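Local coordinates for FBP protein (Leishmania major, PDB 5OEZ) that probably catalyses the hydrolysis of beta-D-fructose 1,6-bisphosphate to beta-D-fructose 6-phosphate and phosphate, as a magnesium-dependent, class 1 homotetrameric enzyme of carbohydrate biosynthesis, at residues Leu30-Met33 with Ala34-Thr37; Ala272-Val275 with Glu276-Arg280; Met288-Ile291 with Val292-Gly296; Leu330-Ala333 with Phe334-Arg337. One frame throughout, in Å; residues are numbered along the deposited sequence.

Contact 1. Residues Leu30-Met33 with Ala34-Thr37; sequences LLMM and AIQT
Leu30-Met33 and Ala34-Thr37 are successive turns of one alpha helix, in which the amides of Ala34, Ile35, Gln36 and Thr37 bond to the carbonyls of Leu30, Leu31, Met32 and Met33, each four residues back; Ile35 N to Leu31 O measures 3.0 Å. On the face that carries Leu31, Met32 and Ile35 the contact is apolar. Ile35 sends CG1 back along the helix, because this branch stands anti to the carbonyl carbon (chi1 -70°), and its end, CD1, comes 4.0 Å from Met32 SD and 4.3 Å from Leu31 CG. The flexible thioether of Met32, bent at both later torsions, fits its sulfur against this branched neighbour, while Leu85 of helix 72-87 lies on Leu31 and Ile35. This helix, 27-47, belongs to the allosteric part of the FBPase fold: Phe28 and Thr29, just ahead of Leu30, bind AMP when the nucleotide is present, and Ile16, another AMP residue, touches Met32. Polar side chains follow directly after Ile35. Gln36 leans back so that CG lies 3.2 Å from Met32 O and NE2 gives that oxygen a weak bond of 3.3 Å, in addition to the backbone amide; NE2 also reaches Thr13. Thr37 suits its buried place because its hydroxyl, OG1, is hydrogen-bonded to Glu198 of the second subunit and lies 3.0 Å from Met33 O. Met33, bent along its chain, packs on Met33 of that same subunit.

Contact 2. Residues Ala272-Val275 with Glu276-Arg280; sequences ANQV and EGKLR
The loop between strands 265-268 and 279-280 turns here to deliver Lys278, a residue that binds beta-D-fructose 6-phosphate, to the sugar-phosphate site. Gln274 and Lys278 carry the contact across the turn. The amide end of Gln274 crosses the lysine chain at a slant, with NE2 over its methylenes, 3.6 Å from Lys278 CD and 3.7 Å from Lys278 CB, while Gln274 CB rests 3.5 Å from Gly277 O. Lys278 starts anti to its own N (chi1 -177°) and stays extended as far as CE, which gives the glutamine a run of methylenes to cross; the last torsion (chi4 55°) kinks NZ, which ends 4.1 Å from Gln274 NE2, too far for a hydrogen bond. Between the two, Gly277 has a phi of 100°, where a CB would press on the preceding carbonyl oxygen, and glycine therefore makes this bend easily. Glu276 carries its carboxylate away from Gln274 and Val275 to a salt bridge with Arg313. Tyr268, another residue of the sugar-phosphate site, touches Lys278. Van der Waals contact thus joins Gln274 to Lys278: the amide packs on methylenes and does not engage the ammonium group, consistent with Lys278 using its charge to bind the sugar phosphate.

Contact 3. Residues Met288-Ile291 with Val292-Gly296; sequences MAMI and VEQAG
Met288-Ile291 and Val292-Gly296 form the last turns of helix 281-294 and the step out of it, and each carbonyl of the first segment finds an amide in the second. Val292 N bonds to Met288 O at 3.0 Å with an N-H...O angle of 170°, Glu293 N to Ala289 O at 2.9 Å, and Gln294 N to Met290 O. Ala295 N to Ile291 O, also 3.0 Å, is more bent at 138°, as the chain starts to leave the helix. The backbone of Ala295 is hydrogen-bonded to Ile208 as well. Gly296 completes a Schellman motif: its N donates to Glu293 O at 2.9 Å, and its positive phi (93°) suits glycine, since a CB would crowd the preceding carbonyl. The side chains lie back along the preceding turn, with Val292 CG2 3.4 Å from Met288 O and Gln294 CG 3.1 Å from Met290 O. Both long polar chains find partners beyond the two segments: Glu293 OE1 forms a salt bridge with Arg305, and Gln294 OE1 accepts from the backbone N of Gly186. These two are partly exposed; among the buried apolar residues, Met288 packs on Ile256 of helix 252-262, Ile291 and Val292 meet Leu260 there, and Met290 rests on Ala168 and Thr182 of strands 167-173 and 177-182, so the helix is wedged between its neighbour and the eight-stranded sheet.

Contact 4. Residues Leu330-Ala333 with Phe334-Arg337; sequences LCMA and FRDR
Met332 lays its sulfur over one face of the Arg335 guanidinium, SD standing 3.2 Å above the plane, nearer the margin of the group than its centre, and 3.6 Å from NH1. Both residues belong to helix 325-338, the last of the chain, which packs against helix 227-238 and strand 317-323. The thioether, bent at its later torsions, is polarisable and well suited to a flat cation. At the edge of that cation, Asp336 OD1 lies in the guanidinium plane and takes both NE (3.0 Å) and NH2, so a salt bridge between neighbours fixes how the plane is turned beneath the sulfur. Further round, Leu330 and Phe334 lie side by side, CD1 meeting ring atom CE1 at 4.2 Å, and Tyr235 of helix 227-238 also meets the ring. The aromatic ring suits this buried flank, while the extended chain of the exposed Arg337 brings its guanidinium beside the Phe334 ring and to a salt bridge with Glu231. Backbone bonding varies: Phe334 N makes only weak bonds, to Leu330 O and Cys331 O, whereas Asp336 N reaches Met332 O at 2.8 Å. Leu330 O also sits at the edge of the phenyl ring, near its plane, 3.3 Å from Phe334 CD1.

The four contacts follow one another along the chain without overlapping. Contact 1 lies on helix 27-47 in the N-terminal part of the chain; the other three share the C-terminal part. Contacts 2 and 3 are closest, with nearest atoms about 6 Å apart, because strand 279-280 leads directly into helix 281-294. That helix carries Glu284, a manganese ligand, so it ties the sugar-phosphate loop to the metal site. Contact 4, on the final helix, has its centre about 20 Å from contact 2 and 21 Å from contact 3. Contacts 1 and 4 lie on opposite sides of the chain's centre, 41 Å apart between centres, which separates the AMP-binding, intersubunit region from the C-terminal periphery.

Contact 1. Residues Leu30-Met33 with Ala34-Thr37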
ATOM      1  N   LEU C  30     -15.203 -20.886  -4.052  1.00 44.99           N
ATOM      2  CA  LEU C  30     -15.169 -20.000  -5.212  1.00 48.28           C
ATOM      3  C   LEU C  30     -16.052 -18.782  -4.994  1.00 54.29           C
ATOM      4  O   LEU C  30     -15.657 -17.668  -5.345  1.00 54.78           O
ATOM      5  CB  LEU C  30     -15.552 -20.733  -6.502  1.00 52.57           C
ATOM      6  CG  LEU C  30     -14.679 -21.913  -6.952  1.00 57.53           C
ATOM      7  CD1 LEU C  30     -15.059 -22.350  -8.363  1.00 58.13           C
ATOM      8  CD2 LEU C  30     -13.200 -21.594  -6.879  1.00 60.41           C
ATOM      9  N   LEU C  31     -17.229 -18.981  -4.392  1.00 49.28           N
ATOM     10  CA  LEU C  31     -18.099 -17.860  -4.042  1.00 48.55           C
ATOM     11  C   LEU C  31     -17.388 -16.851  -3.120  1.00 42.94           C
ATOM     12  O   LEU C  31     -17.412 -15.654  -3.365  1.00 39.18           O
ATOM     13  CB  LEU C  31     -19.376 -18.355  -3.366  1.00 52.40           C
ATOM     14  CG  LEU C  31     -20.419 -17.295  -3.006  1.00 52.37           C
ATOM     15  CD1 LEU C  31     -21.133 -16.851  -4.269  1.00 64.22           C
ATOM     16  CD2 LEU C  31     -21.429 -17.849  -2.014  1.00 57.05           C
ATOM     17  N   MET C  32     -16.775 -17.345  -2.057  1.00 42.84           N
ATOM     18  CA  MET C  32     -16.087 -16.475  -1.116  1.00 45.34           C
ATOM     19  C   MET C  32     -14.858 -15.802  -1.708  1.00 46.80           C
ATOM     20  O   MET C  32     -14.533 -14.699  -1.295  1.00 52.75           O
ATOM     21  CB  MET C  32     -15.759 -17.198   0.193  1.00 45.31           C
ATOM     22  CG  MET C  32     -16.995 -17.566   1.012  1.00 55.27           C
ATOM     23  SD  MET C  32     -18.148 -16.199   1.278  1.00 55.15           S
ATOM     24  CE  MET C  32     -17.080 -14.875   1.890  1.00 59.24           C
ATOM     25  N   MET C  33     -14.190 -16.447  -2.670  1.00 52.39           N
ATOM     26  CA  MET C  33     -13.125 -15.773  -3.428  1.00 50.22           C
ATOM     27  C   MET C  33     -13.661 -14.578  -4.162  1.00 46.78           C
ATOM     28  O   MET C  33     -13.037 -13.505  -4.164  1.00 50.93           O
ATOM     29  CB  MET C  33     -12.500 -16.670  -4.493  1.00 57.52           C
ATOM     30  CG  MET C  33     -11.061 -17.041  -4.270  1.00 82.10           C
ATOM     31  SD  MET C  33     -10.893 -18.740  -3.723  1.00111.25           S
ATOM     32  CE  MET C  33     -11.528 -19.836  -4.969  1.00 91.84           C
ATOM     33  N   ALA C  34     -14.780 -14.786  -4.855  1.00 43.85           N
ATOM     34  CA  ALA C  34     -15.396 -13.718  -5.627  1.00 42.45           C
ATOM     35  C   ALA C  34     -15.809 -12.527  -4.728  1.00 40.00           C
ATOM     36  O   ALA C  34     -15.609 -11.362  -5.100  1.00 39.12           O
ATOM     37  CB  ALA C  34     -16.575 -14.257  -6.411  1.00 45.76           C
ATOM     38  N   ILE C  35     -16.348 -12.824  -3.549  1.00 41.47           N
ATOM     39  CA  ILE C  35     -16.751 -11.788  -2.592  1.00 43.51           C
ATOM     40  C   ILE C  35     -15.548 -11.023  -2.038  1.00 48.46           C
ATOM     41  O   ILE C  35     -15.591  -9.794  -1.900  1.00 48.92           O
ATOM     42  CB  ILE C  35     -17.613 -12.379  -1.454  1.00 43.16           C
ATOM     43  CG1 ILE C  35     -18.985 -12.791  -2.017  1.00 50.29           C
ATOM     44  CG2 ILE C  35     -17.826 -11.371  -0.331  1.00 42.85           C
ATOM     45  CD1 ILE C  35     -19.900 -13.502  -1.045  1.00 46.60           C
ATOM     46  N   GLN C  36     -14.491 -11.748  -1.684  1.00 46.21           N
ATOM     47  CA  GLN C  36     -13.267 -11.109  -1.208  1.00 46.98           C
ATOM     48  C   GLN C  36     -12.706 -10.159  -2.251  1.00 48.17           C
ATOM     49  O   GLN C  36     -12.322  -9.041  -1.916  1.00 43.58           O
ATOM     50  CB  GLN C  36     -12.207 -12.135  -0.879  1.00 50.02           C
ATOM     51  CG  GLN C  36     -12.456 -12.893   0.399  1.00 56.50           C
ATOM     52  CD  GLN C  36     -11.370 -13.926   0.608  1.00 61.19           C
ATOM     53  OE1 GLN C  36     -10.270 -13.590   1.040  1.00 67.48           O
ATOM     54  NE2 GLN C  36     -11.671 -15.190   0.295  1.00 56.63           N
ATOM     55  N   THR C  37     -12.670 -10.603  -3.504  1.00 39.38           N
ATOM     56  CA  THR C  37     -12.153  -9.769  -4.575  1.00 44.20           C
ATOM     57  C   THR C  37     -12.970  -8.509  -4.718  1.00 43.45           C
ATOM     58  O   THR C  37     -12.407  -7.400  -4.882  1.00 44.98           O
ATOM     59  CB  THR C  37     -12.107 -10.526  -5.924  1.00 44.93           C
ATOM     60  OG1 THR C  37     -11.312 -11.698  -5.770  1.00 45.10           O
ATOM     61  CG2 THR C  37     -11.475  -9.669  -7.003  1.00 49.98           C
TER

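Contact 2. Residues Ala272-Val275 with Glu276-Arg280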
ATOM      1  N   ALA C 272     -44.359   6.550  11.307  1.00 88.63           N
ATOM      2  CA  ALA C 272     -45.486   6.971  10.465  1.00 82.53           C
ATOM      3  C   ALA C 272     -45.144   7.246   8.985  1.00 97.38           C
ATOM      4  O   ALA C 272     -45.965   7.003   8.108  1.00100.03           O
ATOM      5  CB  ALA C 272     -46.156   8.174  11.092  1.00 80.92           C
ATOM      6  N   ASN C 273     -43.941   7.738   8.698  1.00104.95           N
ATOM      7  CA  ASN C 273     -43.529   7.904   7.284  1.00107.90           C
ATOM      8  C   ASN C 273     -43.413   6.615   6.475  1.00112.22           C
ATOM      9  O   ASN C 273     -43.690   6.616   5.263  1.00134.00           O
ATOM     10  CB  ASN C 273     -42.138   8.495   7.133  1.00102.34           C
ATOM     11  CG  ASN C 273     -42.097   9.981   7.261  1.00110.29           C
ATOM     12  OD1 ASN C 273     -41.065  10.553   7.614  1.00 97.20           O
ATOM     13  ND2 ASN C 273     -43.206  10.627   6.972  1.00119.10           N
ATOM     14  N   GLN C 274     -42.919   5.564   7.136  1.00116.75           N
ATOM     15  CA  GLN C 274     -42.563   4.292   6.464  1.00103.70           C
ATOM     16  C   GLN C 274     -43.631   3.289   6.876  1.00110.22           C
ATOM     17  O   GLN C 274     -43.774   2.979   8.046  1.00152.25           O
ATOM     18  CB  GLN C 274     -41.141   3.723   6.789  1.00103.08           C
ATOM     19  CG  GLN C 274     -40.037   4.657   7.389  1.00110.72           C
ATOM     20  CD  GLN C 274     -38.808   4.788   6.499  1.00106.95           C
ATOM     21  OE1 GLN C 274     -38.846   4.523   5.288  1.00 89.87           O
ATOM     22  NE2 GLN C 274     -37.699   5.192   7.105  1.00108.45           N
ATOM     23  N   VAL C 275     -44.398   2.758   5.939  1.00102.12           N
ATOM     24  CA  VAL C 275     -45.559   1.989   6.337  1.00 97.98           C
ATOM     25  C   VAL C 275     -45.203   0.551   6.584  1.00 90.52           C
ATOM     26  O   VAL C 275     -46.024  -0.154   7.126  1.00 91.81           O
ATOM     27  CB  VAL C 275     -46.648   2.066   5.237  1.00112.20           C
ATOM     28  CG1 VAL C 275     -46.197   1.385   3.941  1.00 92.10           C
ATOM     29  CG2 VAL C 275     -48.022   1.539   5.676  1.00109.19           C
ATOM     30  N   GLU C 276     -44.035   0.124   6.094  1.00 69.00           N
ATOM     31  CA  GLU C 276     -43.512  -1.214   6.311  1.00 74.02           C
ATOM     32  C   GLU C 276     -42.123  -1.324   6.994  1.00 70.53           C
ATOM     33  O   GLU C 276     -41.583  -2.418   7.105  1.00 74.92           O
ATOM     34  CB  GLU C 276     -43.439  -1.842   4.941  1.00 82.42           C
ATOM     35  CG  GLU C 276     -43.911  -3.276   4.807  1.00 82.93           C
ATOM     36  CD  GLU C 276     -43.470  -3.940   3.499  1.00 80.07           C
ATOM     37  OE1 GLU C 276     -42.865  -3.287   2.617  1.00 64.79           O
ATOM     38  OE2 GLU C 276     -43.734  -5.142   3.334  1.00 80.88           O
ATOM     39  N   GLY C 277     -41.554  -0.205   7.430  1.00 59.84           N
ATOM     40  CA  GLY C 277     -40.212  -0.158   8.015  1.00 58.88           C
ATOM     41  C   GLY C 277     -39.211   0.316   6.981  1.00 52.74           C
ATOM     42  O   GLY C 277     -39.610   0.655   5.878  1.00 58.35           O
ATOM     43  N   LYS C 278     -37.931   0.392   7.348  1.00 49.05           N
ATOM     44  CA  LYS C 278     -36.901   1.005   6.505  1.00 55.08           C
ATOM     45  C   LYS C 278     -36.049  -0.020   5.778  1.00 55.26           C
ATOM     46  O   LYS C 278     -35.836   0.134   4.595  1.00 55.05           O
ATOM     47  CB  LYS C 278     -36.008   1.915   7.350  1.00 64.39           C
ATOM     48  CG  LYS C 278     -34.915   2.688   6.639  1.00 79.00           C
ATOM     49  CD  LYS C 278     -34.432   3.721   7.643  1.00 91.16           C
ATOM     50  CE  LYS C 278     -33.385   4.643   7.039  1.00 86.21           C
ATOM     51  NZ  LYS C 278     -33.820   5.330   5.783  1.00 88.90           N
ATOM     52  N   LEU C 279     -35.640  -1.089   6.458  1.00 42.27           N
ATOM     53  CA  LEU C 279     -34.707  -2.017   5.903  1.00 49.15           C
ATOM     54  C   LEU C 279     -35.391  -3.069   5.063  1.00 48.62           C
ATOM     55  O   LEU C 279     -36.469  -3.566   5.402  1.00 56.04           O
ATOM     56  CB  LEU C 279     -33.896  -2.700   6.998  1.00 53.92           C
ATOM     57  CG  LEU C 279     -33.011  -1.855   7.902  1.00 63.33           C
ATOM     58  CD1 LEU C 279     -32.023  -2.752   8.627  1.00 61.47           C
ATOM     59  CD2 LEU C 279     -32.287  -0.745   7.163  1.00 75.32           C
ATOM     60  N   ARG C 280     -34.738  -3.377   3.950  1.00 49.14           N
ATOM     61  CA  ARG C 280     -35.139  -4.467   3.082  1.00 56.20           C
ATOM     62  C   ARG C 280     -34.770  -5.811   3.717  1.00 51.59           C
ATOM     63  O   ARG C 280     -33.659  -5.970   4.205  1.00 51.25           O
ATOM     64  CB  ARG C 280     -34.477  -4.322   1.716  1.00 56.92           C
ATOM     65  CG  ARG C 280     -35.292  -3.452   0.794  1.00 77.03           C
ATOM     66  CD  ARG C 280     -34.626  -3.145  -0.550  1.00 92.26           C
ATOM     67  NE  ARG C 280     -34.706  -1.689  -0.942  1.00 93.95           N
ATOM     68  CZ  ARG C 280     -33.995  -0.689  -0.397  1.00 87.77           C
ATOM     69  NH1 ARG C 280     -33.142  -0.934   0.580  1.00 95.42           N
ATOM     70  NH2 ARG C 280     -34.137   0.580  -0.814  1.00 86.36           N
TER

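Contact 3. Residues Met288-Ile291 with Val292-Gly296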
ATOM      1  N   MET C 288     -28.108  -9.687   8.266  1.00 42.25           N
ATOM      2  CA  MET C 288     -27.714  -9.176   9.574  1.00 37.14           C
ATOM      3  C   MET C 288     -28.332  -9.951  10.731  1.00 42.23           C
ATOM      4  O   MET C 288     -27.681 -10.166  11.753  1.00 38.06           O
ATOM      5  CB  MET C 288     -28.044  -7.684   9.709  1.00 37.34           C
ATOM      6  CG  MET C 288     -27.176  -6.718   8.899  1.00 53.54           C
ATOM      7  SD  MET C 288     -25.355  -6.860   8.992  1.00 64.10           S
ATOM      8  CE  MET C 288     -24.994  -7.705  10.530  1.00102.39           C
ATOM      9  N   ALA C 289     -29.599 -10.343  10.595  1.00 38.96           N
ATOM     10  CA  ALA C 289     -30.242 -11.142  11.633  1.00 41.21           C
ATOM     11  C   ALA C 289     -29.509 -12.472  11.866  1.00 37.44           C
ATOM     12  O   ALA C 289     -29.361 -12.899  13.008  1.00 49.76           O
ATOM     13  CB  ALA C 289     -31.704 -11.386  11.281  1.00 39.29           C
ATOM     14  N   MET C 290     -29.093 -13.139  10.788  1.00 37.83           N
ATOM     15  CA  MET C 290     -28.376 -14.425  10.908  1.00 41.48           C
ATOM     16  C   MET C 290     -27.050 -14.236  11.627  1.00 38.53           C
ATOM     17  O   MET C 290     -26.682 -15.033  12.467  1.00 39.63           O
ATOM     18  CB  MET C 290     -28.124 -15.073   9.539  1.00 42.36           C
ATOM     19  CG  MET C 290     -27.694 -16.534   9.640  1.00 48.07           C
ATOM     20  SD  MET C 290     -27.232 -17.245   8.048  1.00 52.65           S
ATOM     21  CE  MET C 290     -26.556 -18.827   8.564  1.00 45.70           C
ATOM     22  N   ILE C 291     -26.345 -13.159  11.317  1.00 38.25           N
ATOM     23  CA  ILE C 291     -25.084 -12.870  11.994  1.00 36.87           C
ATOM     24  C   ILE C 291     -25.289 -12.608  13.486  1.00 36.28           C
ATOM     25  O   ILE C 291     -24.618 -13.215  14.311  1.00 43.49           O
ATOM     26  CB  ILE C 291     -24.371 -11.688  11.329  1.00 39.36           C
ATOM     27  CG1 ILE C 291     -23.885 -12.108   9.933  1.00 40.67           C
ATOM     28  CG2 ILE C 291     -23.182 -11.237  12.160  1.00 45.95           C
ATOM     29  CD1 ILE C 291     -23.778 -10.947   8.970  1.00 45.20           C
ATOM     30  N   VAL C 292     -26.245 -11.743  13.815  1.00 35.01           N
ATOM     31  CA  VAL C 292     -26.555 -11.399  15.210  1.00 35.99           C
ATOM     32  C   VAL C 292     -26.992 -12.629  16.004  1.00 36.38           C
ATOM     33  O   VAL C 292     -26.553 -12.818  17.136  1.00 38.89           O
ATOM     34  CB  VAL C 292     -27.628 -10.268  15.294  1.00 42.23           C
ATOM     35  CG1 VAL C 292     -28.206 -10.101  16.692  1.00 42.54           C
ATOM     36  CG2 VAL C 292     -27.029  -8.953  14.817  1.00 41.06           C
ATOM     37  N   GLU C 293     -27.858 -13.466  15.439  1.00 34.47           N
ATOM     38  CA  GLU C 293     -28.279 -14.697  16.161  1.00 38.21           C
ATOM     39  C   GLU C 293     -27.114 -15.654  16.385  1.00 42.89           C
ATOM     40  O   GLU C 293     -26.960 -16.194  17.469  1.00 45.67           O
ATOM     41  CB  GLU C 293     -29.415 -15.438  15.440  1.00 39.03           C
ATOM     42  CG  GLU C 293     -30.790 -14.783  15.555  1.00 50.03           C
ATOM     43  CD  GLU C 293     -31.948 -15.713  15.159  1.00 59.97           C
ATOM     44  OE1 GLU C 293     -31.713 -16.928  14.948  1.00 57.07           O
ATOM     45  OE2 GLU C 293     -33.109 -15.227  15.070  1.00 67.54           O
ATOM     46  N   GLN C 294     -26.299 -15.852  15.351  1.00 48.72           N
ATOM     47  CA  GLN C 294     -25.139 -16.741  15.434  1.00 45.92           C
ATOM     48  C   GLN C 294     -24.090 -16.256  16.431  1.00 43.34           C
ATOM     49  O   GLN C 294     -23.310 -17.050  16.929  1.00 43.11           O
ATOM     50  CB  GLN C 294     -24.522 -16.927  14.052  1.00 44.15           C
ATOM     51  CG  GLN C 294     -25.391 -17.744  13.107  1.00 42.81           C
ATOM     52  CD  GLN C 294     -25.496 -19.199  13.530  1.00 45.91           C
ATOM     53  OE1 GLN C 294     -24.504 -19.842  13.873  1.00 48.96           O
ATOM     54  NE2 GLN C 294     -26.705 -19.723  13.511  1.00 49.03           N
ATOM     55  N   ALA C 295     -24.076 -14.959  16.720  1.00 39.02           N
ATOM     56  CA  ALA C 295     -23.220 -14.408  17.764  1.00 45.07           C
ATOM     57  C   ALA C 295     -23.859 -14.402  19.157  1.00 44.85           C
ATOM     58  O   ALA C 295     -23.254 -13.893  20.096  1.00 49.20           O
ATOM     59  CB  ALA C 295     -22.803 -12.989  17.383  1.00 46.09           C
ATOM     60  N   GLY C 296     -25.067 -14.947  19.293  1.00 43.04           N
ATOM     61  CA  GLY C 296     -25.757 -15.030  20.582  1.00 40.44           C
ATOM     62  C   GLY C 296     -26.703 -13.882  20.923  1.00 39.60           C
ATOM     63  O   GLY C 296     -27.134 -13.772  22.053  1.00 43.65           O
TER

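Contact 4. Residues Leu330-Ala333 with Phe334-Arg337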
ATOM      1  N   LEU C 330     -35.825  -6.083  26.872  1.00 45.83           N
ATOM      2  CA  LEU C 330     -36.331  -4.892  27.547  1.00 52.49           C
ATOM      3  C   LEU C 330     -37.155  -4.043  26.577  1.00 48.14           C
ATOM      4  O   LEU C 330     -38.219  -3.570  26.933  1.00 44.66           O
ATOM      5  CB  LEU C 330     -35.185  -4.068  28.151  1.00 48.63           C
ATOM      6  CG  LEU C 330     -35.555  -2.748  28.847  1.00 53.86           C
ATOM      7  CD1 LEU C 330     -36.362  -3.038  30.088  1.00 53.64           C
ATOM      8  CD2 LEU C 330     -34.326  -1.917  29.196  1.00 53.15           C
ATOM      9  N   CYS C 331     -36.653  -3.896  25.354  1.00 46.53           N
ATOM     10  CA  CYS C 331     -37.341  -3.181  24.284  1.00 47.61           C
ATOM     11  C   CYS C 331     -38.693  -3.818  23.965  1.00 45.83           C
ATOM     12  O   CYS C 331     -39.705  -3.140  23.899  1.00 47.51           O
ATOM     13  CB  CYS C 331     -36.454  -3.151  23.030  1.00 45.17           C
ATOM     14  SG  CYS C 331     -37.104  -2.277  21.595  1.00 48.12           S
ATOM     15  N   MET C 332     -38.714  -5.135  23.805  1.00 43.21           N
ATOM     16  CA  MET C 332     -39.957  -5.844  23.521  1.00 44.36           C
ATOM     17  C   MET C 332     -40.949  -5.800  24.677  1.00 47.64           C
ATOM     18  O   MET C 332     -42.153  -5.928  24.455  1.00 47.27           O
ATOM     19  CB  MET C 332     -39.676  -7.296  23.098  1.00 45.23           C
ATOM     20  CG  MET C 332     -39.050  -7.431  21.715  1.00 43.57           C
ATOM     21  SD  MET C 332     -39.946  -6.596  20.371  1.00 54.65           S
ATOM     22  CE  MET C 332     -38.965  -5.115  20.129  1.00 47.57           C
ATOM     23  N   ALA C 333     -40.457  -5.640  25.904  1.00 44.10           N
ATOM     24  CA  ALA C 333     -41.332  -5.548  27.071  1.00 43.51           C
ATOM     25  C   ALA C 333     -42.198  -4.299  27.025  1.00 47.07           C
ATOM     26  O   ALA C 333     -43.331  -4.328  27.490  1.00 49.37           O
ATOM     27  CB  ALA C 333     -40.524  -5.594  28.357  1.00 40.25           C
ATOM     28  N   PHE C 334     -41.660  -3.203  26.501  1.00 40.51           N
ATOM     29  CA  PHE C 334     -42.466  -2.002  26.292  1.00 36.42           C
ATOM     30  C   PHE C 334     -43.537  -2.219  25.206  1.00 39.68           C
ATOM     31  O   PHE C 334     -44.655  -1.750  25.343  1.00 39.35           O
ATOM     32  CB  PHE C 334     -41.592  -0.787  25.960  1.00 34.86           C
ATOM     33  CG  PHE C 334     -40.910  -0.191  27.152  1.00 41.19           C
ATOM     34  CD1 PHE C 334     -39.667  -0.664  27.586  1.00 37.23           C
ATOM     35  CD2 PHE C 334     -41.519   0.841  27.869  1.00 37.83           C
ATOM     36  CE1 PHE C 334     -39.036  -0.114  28.703  1.00 37.19           C
ATOM     37  CE2 PHE C 334     -40.909   1.377  28.983  1.00 38.58           C
ATOM     38  CZ  PHE C 334     -39.656   0.904  29.398  1.00 40.33           C
ATOM     39  N   ARG C 335     -43.188  -2.922  24.135  1.00 46.78           N
ATOM     40  CA  ARG C 335     -44.154  -3.242  23.079  1.00 42.75           C
ATOM     41  C   ARG C 335     -45.263  -4.173  23.609  1.00 44.67           C
ATOM     42  O   ARG C 335     -46.447  -3.914  23.373  1.00 46.84           O
ATOM     43  CB  ARG C 335     -43.455  -3.898  21.864  1.00 49.56           C
ATOM     44  CG  ARG C 335     -44.294  -3.939  20.594  1.00 51.13           C
ATOM     45  CD  ARG C 335     -45.054  -5.252  20.342  1.00 55.55           C
ATOM     46  NE  ARG C 335     -44.399  -6.499  20.801  1.00 59.62           N
ATOM     47  CZ  ARG C 335     -43.544  -7.250  20.094  1.00 56.85           C
ATOM     48  NH1 ARG C 335     -43.161  -6.914  18.859  1.00 56.12           N
ATOM     49  NH2 ARG C 335     -43.039  -8.353  20.645  1.00 49.28           N
ATOM     50  N   ASP C 336     -44.884  -5.182  24.395  1.00 38.84           N
ATOM     51  CA  ASP C 336     -45.849  -6.139  24.952  1.00 42.58           C
ATOM     52  C   ASP C 336     -46.856  -5.509  25.894  1.00 46.84           C
ATOM     53  O   ASP C 336     -48.061  -5.846  25.856  1.00 53.10           O
ATOM     54  CB  ASP C 336     -45.138  -7.319  25.649  1.00 42.41           C
ATOM     55  CG  ASP C 336     -44.301  -8.184  24.669  1.00 55.83           C
ATOM     56  OD1 ASP C 336     -44.387  -7.979  23.424  1.00 63.38           O
ATOM     57  OD2 ASP C 336     -43.528  -9.048  25.157  1.00 61.79           O
ATOM     58  N   ARG C 337     -46.388  -4.595  26.734  1.00 46.28           N
ATOM     59  CA  ARG C 337     -47.280  -3.978  27.681  1.00 49.46           C
ATOM     60  C   ARG C 337     -48.288  -3.055  26.994  1.00 52.06           C
ATOM     61  O   ARG C 337     -49.355  -2.852  27.544  1.00 49.78           O
ATOM     62  CB  ARG C 337     -46.525  -3.281  28.808  1.00 47.56           C
ATOM     63  CG  ARG C 337     -45.929  -1.959  28.460  1.00 49.67           C
ATOM     64  CD  ARG C 337     -45.598  -1.182  29.720  1.00 49.29           C
ATOM     65  NE  ARG C 337     -45.126   0.149  29.361  1.00 47.98           N
ATOM     66  CZ  ARG C 337     -44.566   1.004  30.209  1.00 46.27           C
ATOM     67  NH1 ARG C 337     -44.363   0.671  31.478  1.00 47.33           N
ATOM     68  NH2 ARG C 337     -44.150   2.183  29.774  1.00 44.74           N
TER